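Local atomic coordinates of EcmrR transcriptional regulator (PDB entry 6WL5), a protein that probably acts as a multidrug-sensing transcription activator of the MerR family, its C-terminal domain binding cetyl-trimethyl-ammonium. Residues 109-120 / 149-157. Residues are numbered along the deposited sequence; the frame is centred on the assembly and turned at random. Where two conformers were deposited one is given.
With 16A (cetyl-trimethyl-ammonium), chain E; EDO (1,2-ethanediol), chain K.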
loop_
_atom_site.group_PDB
_atom_site.type_symbol
_atom_site.label_atom_id
_atom_site.label_comp_id
_atom_site.label_asym_id
_atom_site.label_seq_id
_atom_site.Cartn_x
_atom_site.Cartn_y
_atom_site.Cartn_z
ATOM N N LEU A 109 -10.576 7.916 0.661
ATOM C CA LEU A 109 -9.238 7.709 0.101
ATOM C C LEU A 109 -9.104 8.267 -1.312
ATOM O O LEU A 109 -8.020 8.740 -1.695
ATOM C CB LEU A 109 -8.912 6.205 0.064
ATOM C CG LEU A 109 -8.400 5.581 1.369
ATOM C CD1 LEU A 109 -8.381 4.062 1.273
ATOM C CD2 LEU A 109 -6.999 6.054 1.717
ATOM N N ARG A 110 -10.155 8.150 -2.138
ATOM C CA ARG A 110 -10.042 8.590 -3.530
ATOM C C ARG A 110 -9.576 10.035 -3.621
ATOM O O ARG A 110 -8.938 10.420 -4.606
ATOM C CB ARG A 110 -11.358 8.462 -4.293
ATOM C CG ARG A 110 -12.499 9.366 -3.806
ATOM C CD ARG A 110 -13.839 9.178 -4.577
ATOM N NE ARG A 110 -14.369 7.839 -4.409
ATOM C CZ ARG A 110 -15.197 7.476 -3.432
ATOM N NH1 ARG A 110 -15.634 8.354 -2.545
ATOM N NH2 ARG A 110 -15.602 6.229 -3.366
ATOM N N ASN A 111 -9.894 10.857 -2.621
ATOM C CA ASN A 111 -9.512 12.263 -2.670
ATOM C C ASN A 111 -7.984 12.454 -2.674
ATOM O O ASN A 111 -7.462 13.391 -3.300
ATOM C CB ASN A 111 -10.115 13.017 -1.497
ATOM C CG ASN A 111 -11.611 13.084 -1.546
ATOM O OD1 ASN A 111 -12.219 12.878 -2.577
ATOM N ND2 ASN A 111 -12.208 13.449 -0.442
ATOM N N ALA A 112 -7.269 11.570 -1.999
ATOM C CA ALA A 112 -5.814 11.583 -2.018
ATOM C C ALA A 112 -5.257 11.194 -3.383
ATOM O O ALA A 112 -4.237 11.743 -3.825
ATOM C CB ALA A 112 -5.301 10.625 -0.952
ATOM N N TYR A 113 -5.861 10.214 -4.038
ATOM C CA TYR A 113 -5.449 9.840 -5.387
ATOM C C TYR A 113 -5.722 10.970 -6.367
ATOM O O TYR A 113 -4.893 11.251 -7.235
ATOM C CB TYR A 113 -6.166 8.539 -5.808
ATOM C CG TYR A 113 -5.677 7.312 -5.055
ATOM C CD1 TYR A 113 -6.159 7.010 -3.787
ATOM C CD2 TYR A 113 -4.698 6.490 -5.582
ATOM C CE1 TYR A 113 -5.688 5.892 -3.092
ATOM C CE2 TYR A 113 -4.211 5.388 -4.894
ATOM C CZ TYR A 113 -4.692 5.107 -3.639
ATOM O OH TYR A 113 -4.210 4.012 -2.965
ATOM N N ILE A 114 -6.896 11.600 -6.266
ATOM C CA ILE A 114 -7.206 12.769 -7.086
ATOM C C ILE A 114 -6.129 13.816 -6.910
ATOM O O ILE A 114 -5.574 14.353 -7.888
ATOM C CB ILE A 114 -8.598 13.302 -6.691
ATOM C CG1 ILE A 114 -9.713 12.366 -7.170
ATOM C CG2 ILE A 114 -8.799 14.697 -7.266
ATOM C CD1 ILE A 114 -11.068 12.748 -6.604
ATOM N N TYR A 115 -5.819 14.116 -5.663
ATOM C CA TYR A 115 -4.826 15.125 -5.361
ATOM C C TYR A 115 -3.465 14.805 -5.941
ATOM O O TYR A 115 -2.840 15.664 -6.523
ATOM C CB TYR A 115 -4.682 15.275 -3.848
ATOM C CG TYR A 115 -3.885 16.475 -3.430
ATOM C CD1 TYR A 115 -2.529 16.401 -3.219
ATOM C CD2 TYR A 115 -4.511 17.663 -3.236
ATOM C CE1 TYR A 115 -1.816 17.526 -2.838
ATOM C CE2 TYR A 115 -3.829 18.767 -2.847
ATOM C CZ TYR A 115 -2.489 18.691 -2.653
ATOM O OH TYR A 115 -1.885 19.845 -2.241
ATOM N N LEU A 116 -3.020 13.568 -5.803
ATOM C CA LEU A 116 -1.690 13.212 -6.305
ATOM C C LEU A 116 -1.658 13.177 -7.829
ATOM O O LEU A 116 -0.661 13.578 -8.429
ATOM C CB LEU A 116 -1.213 11.880 -5.718
ATOM C CG LEU A 116 -0.678 11.957 -4.287
ATOM C CD1 LEU A 116 -0.377 10.554 -3.819
ATOM C CD2 LEU A 116 0.558 12.839 -4.234
ATOM N N MET A 117 -2.738 12.682 -8.473
ATOM C CA MET A 117 -2.815 12.721 -9.939
ATOM C C MET A 117 -2.650 14.156 -10.437
ATOM O O MET A 117 -1.903 14.408 -11.391
ATOM C CB MET A 117 -4.148 12.118 -10.460
ATOM C CG MET A 117 -4.234 10.550 -10.485
ATOM S SD MET A 117 -5.726 9.687 -11.157
ATOM C CE MET A 117 -6.830 9.697 -9.737
ATOM N N GLN A 118 -3.313 15.116 -9.777
ATOM C CA GLN A 118 -3.217 16.523 -10.167
ATOM C C GLN A 118 -1.824 17.082 -9.893
ATOM O O GLN A 118 -1.268 17.818 -10.731
ATOM C CB GLN A 118 -4.271 17.344 -9.440
ATOM C CG GLN A 118 -4.402 18.780 -9.852
ATOM C CD GLN A 118 -5.008 18.941 -11.237
ATOM O OE1 GLN A 118 -6.106 18.437 -11.509
ATOM N NE2 GLN A 118 -4.291 19.616 -12.128
ATOM N N TRP A 119 -1.240 16.720 -8.753
ATOM C CA TRP A 119 0.091 17.200 -8.418
ATOM C C TRP A 119 1.095 16.760 -9.465
ATOM O O TRP A 119 1.961 17.535 -9.881
ATOM C CB TRP A 119 0.488 16.662 -7.039
ATOM C CG TRP A 119 1.791 17.268 -6.539
ATOM C CD1 TRP A 119 1.917 18.320 -5.686
ATOM C CD2 TRP A 119 3.123 16.851 -6.861
ATOM N NE1 TRP A 119 3.246 18.601 -5.465
ATOM C CE2 TRP A 119 4.007 17.713 -6.176
ATOM C CE3 TRP A 119 3.658 15.853 -7.697
ATOM C CZ2 TRP A 119 5.391 17.605 -6.286
ATOM C CZ3 TRP A 119 5.019 15.721 -7.781
ATOM C CH2 TRP A 119 5.879 16.609 -7.089
ATOM N N VAL A 120 1.024 15.503 -9.871
ATOM C CA VAL A 120 1.960 14.985 -10.861
ATOM C C VAL A 120 1.877 15.792 -12.149
ATOM O O VAL A 120 2.908 16.217 -12.712
ATOM C CB VAL A 120 1.698 13.486 -11.063
ATOM C CG1 VAL A 120 2.390 12.991 -12.251
ATOM C CG2 VAL A 120 2.164 12.691 -9.831
ATOM N N MET A 149 -4.434 6.910 9.667
ATOM C CA MET A 149 -3.389 7.524 8.856
ATOM C C MET A 149 -2.918 6.504 7.840
ATOM O O MET A 149 -2.446 5.414 8.206
ATOM C CB MET A 149 -2.231 7.985 9.750
ATOM C CG MET A 149 -0.999 8.346 8.993
ATOM S SD MET A 149 0.316 8.988 10.027
ATOM C CE MET A 149 -0.509 10.465 10.558
ATOM N N THR A 150 -3.007 6.885 6.566
ATOM C CA THR A 150 -2.675 6.051 5.418
ATOM C C THR A 150 -1.885 6.926 4.473
ATOM O O THR A 150 -2.342 8.016 4.100
ATOM C CB THR A 150 -3.968 5.579 4.741
ATOM O OG1 THR A 150 -4.866 5.003 5.709
ATOM C CG2 THR A 150 -3.735 4.538 3.675
ATOM N N GLU A 151 -0.709 6.463 4.078
ATOM C CA GLU A 151 0.111 7.228 3.163
ATOM C C GLU A 151 -0.055 6.701 1.750
ATOM O O GLU A 151 0.110 5.498 1.504
ATOM C CB GLU A 151 1.589 7.242 3.563
ATOM C CG GLU A 151 2.413 8.114 2.624
ATOM C CD GLU A 151 3.797 8.427 3.131
ATOM O OE1 GLU A 151 3.948 9.325 3.999
ATOM O OE2 GLU A 151 4.743 7.774 2.650
ATOM N N ILE A 152 -0.393 7.599 0.833
ATOM C CA ILE A 152 -0.536 7.253 -0.592
ATOM C C ILE A 152 0.748 7.661 -1.303
ATOM O O ILE A 152 1.196 8.799 -1.159
ATOM C CB ILE A 152 -1.772 7.905 -1.242
ATOM C CG1 ILE A 152 -3.060 7.652 -0.438
ATOM C CG2 ILE A 152 -1.915 7.365 -2.673
ATOM C CD1 ILE A 152 -3.300 6.202 -0.046
ATOM N N GLN A 153 1.351 6.721 -2.028
ATOM C CA GLN A 153 2.683 6.894 -2.627
ATOM C C GLN A 153 2.606 6.636 -4.126
ATOM O O GLN A 153 2.359 5.513 -4.553
ATOM C CB GLN A 153 3.691 5.935 -1.971
ATOM C CG GLN A 153 3.588 5.895 -0.426
ATOM C CD GLN A 153 4.507 4.871 0.206
ATOM O OE1 GLN A 153 4.646 3.741 -0.286
ATOM N NE2 GLN A 153 5.073 5.227 1.358
ATOM N N PHE A 154 2.866 7.670 -4.929
ATOM C CA PHE A 154 2.909 7.547 -6.386
ATOM C C PHE A 154 4.354 7.447 -6.861
ATOM O O PHE A 154 5.118 8.428 -6.716
ATOM C CB PHE A 154 2.255 8.777 -7.027
ATOM C CG PHE A 154 0.752 8.691 -7.197
ATOM C CD1 PHE A 154 -0.050 7.919 -6.366
ATOM C CD2 PHE A 154 0.143 9.393 -8.206
ATOM C CE1 PHE A 154 -1.421 7.873 -6.538
ATOM C CE2 PHE A 154 -1.224 9.328 -8.395
ATOM C CZ PHE A 154 -2.007 8.564 -7.558
ATOM N N PRO A 155 4.779 6.315 -7.423
ATOM C CA PRO A 155 6.128 6.238 -8.018
ATOM C C PRO A 155 6.218 7.175 -9.209
ATOM O O PRO A 155 5.395 7.107 -10.117
ATOM C CB PRO A 155 6.248 4.764 -8.439
ATOM C CG PRO A 155 5.150 4.039 -7.662
ATOM C CD PRO A 155 4.036 5.056 -7.586
ATOM N N VAL A 156 7.209 8.064 -9.198
ATOM C CA VAL A 156 7.313 9.071 -10.248
ATOM C C VAL A 156 8.735 9.288 -10.746
ATOM O O VAL A 156 9.719 8.921 -10.103
ATOM C CB VAL A 156 6.729 10.441 -9.800
ATOM C CG1 VAL A 156 5.243 10.354 -9.531
ATOM C CG2 VAL A 156 7.432 10.950 -8.560
ATOM N N GLU A 157 8.806 9.918 -11.924
ATOM C CA GLU A 157 10.028 10.429 -12.526
ATOM C C GLU A 157 9.742 11.815 -13.087
ATOM O O GLU A 157 8.651 12.078 -13.598
ATOM C CB GLU A 157 10.503 9.429 -13.592
ATOM C CG GLU A 157 10.826 8.077 -12.947
ATOM C CD GLU A 157 11.309 7.010 -13.891
ATOM O OE1 GLU A 157 11.192 7.186 -15.114
ATOM O OE2 GLU A 157 11.806 5.979 -13.381
HETATM C C1 16A E . -2.001 10.421 -17.152
HETATM C C2 16A E . -2.435 9.269 -16.259
HETATM C C3 16A E . -3.855 9.462 -15.733
HETATM C C4 16A E . -4.147 8.708 -14.432
HETATM C C5 16A E . -3.289 7.467 -14.172
HETATM C C6 16A E . -3.882 6.648 -13.031
HETATM C C7 16A E . -3.398 5.211 -12.946
HETATM C C8 16A E . -4.257 4.481 -11.921
HETATM C C9 16A E . -3.396 3.791 -10.898
HETATM C C10 16A E . -3.956 2.448 -10.426
HETATM C C11 16A E . -5.367 2.472 -9.853
HETATM C C12 16A E . -5.483 3.206 -8.523
HETATM C C13 16A E . -6.759 2.735 -7.822
HETATM C C14 16A E . -6.748 3.177 -6.371
HETATM C C15 16A E . -8.090 2.918 -5.708
HETATM C C16 16A E . -7.928 3.163 -4.234
HETATM N N1 16A E . -9.207 3.142 -3.507
HETATM C C17 16A E . -10.011 1.934 -3.770
HETATM C C18 16A E . -8.791 3.201 -2.097
HETATM C C19 16A E . -9.956 4.377 -3.752
HETATM C C1 EDO K . 13.452 11.516 -10.352
HETATM O O1 EDO K . 13.031 11.906 -11.669
HETATM C C2 EDO K . 12.483 10.513 -9.735
HETATM O O2 EDO K . 12.571 9.219 -10.352
#
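The phenol oxygen of Tyr113 is hydrogen-bonded to Glu133 OE1 on strand 132-137, and Ile152 CD1 touches the same OH at 3.8 Å. The ring is sandwiched. Over one face sits Ile152 CG2, 3.9 Å from the ring centroid, a CH-pi contact; over the opposite face runs the alkyl chain of the ligand close to its ammonium head, with C14 3.7 Å from Tyr113 CE2, toward the rim. Ile152 spreads its branches to do this: CG2 stands anti to the backbone N and faces the tyrosine, while CG1, on the other branch (chi1 -51°), meets Ala112 CB at 3.8 Å. The cover on both faces probably limits turning of the ring, while the bond to Glu133 fixes its outer end.

Phe154 fills the next step along the strand. Leu116 CB lies over the centre of its ring, 3.7 Å from the centroid, and Leu116 CD1 covers the same face nearer Phe154 CD1. Tyr113 CD2 comes up to the phenylalanine edge, 3.7 Å from Phe154 CE1, with the two ring planes inclined at 52°. With an alanine in place of Phe154, Leu116 would lose the ring face it covers, and a gap would be likely to open beside Tyr113 CD2. Beyond it, Val120 and Val156 meet tip to tip, CG2 to CG1 at 3.9 Å, and close this end of the interface. At the other end Leu109 divides its methyls: CD2 turns to Thr150 and Ile152, while CD1 touches C18, an ammonium methyl of the ligand, at 3.5 Å.

No hydrogen bond links helix 109-120 to strand 149-157; their directions differ by 31°, and apolar side chains carry the join. A helix laid on the antiparallel sheet of a GyrI-like small-molecule-binding domain thus supplies one wall of the cetyl-trimethyl-ammonium pocket.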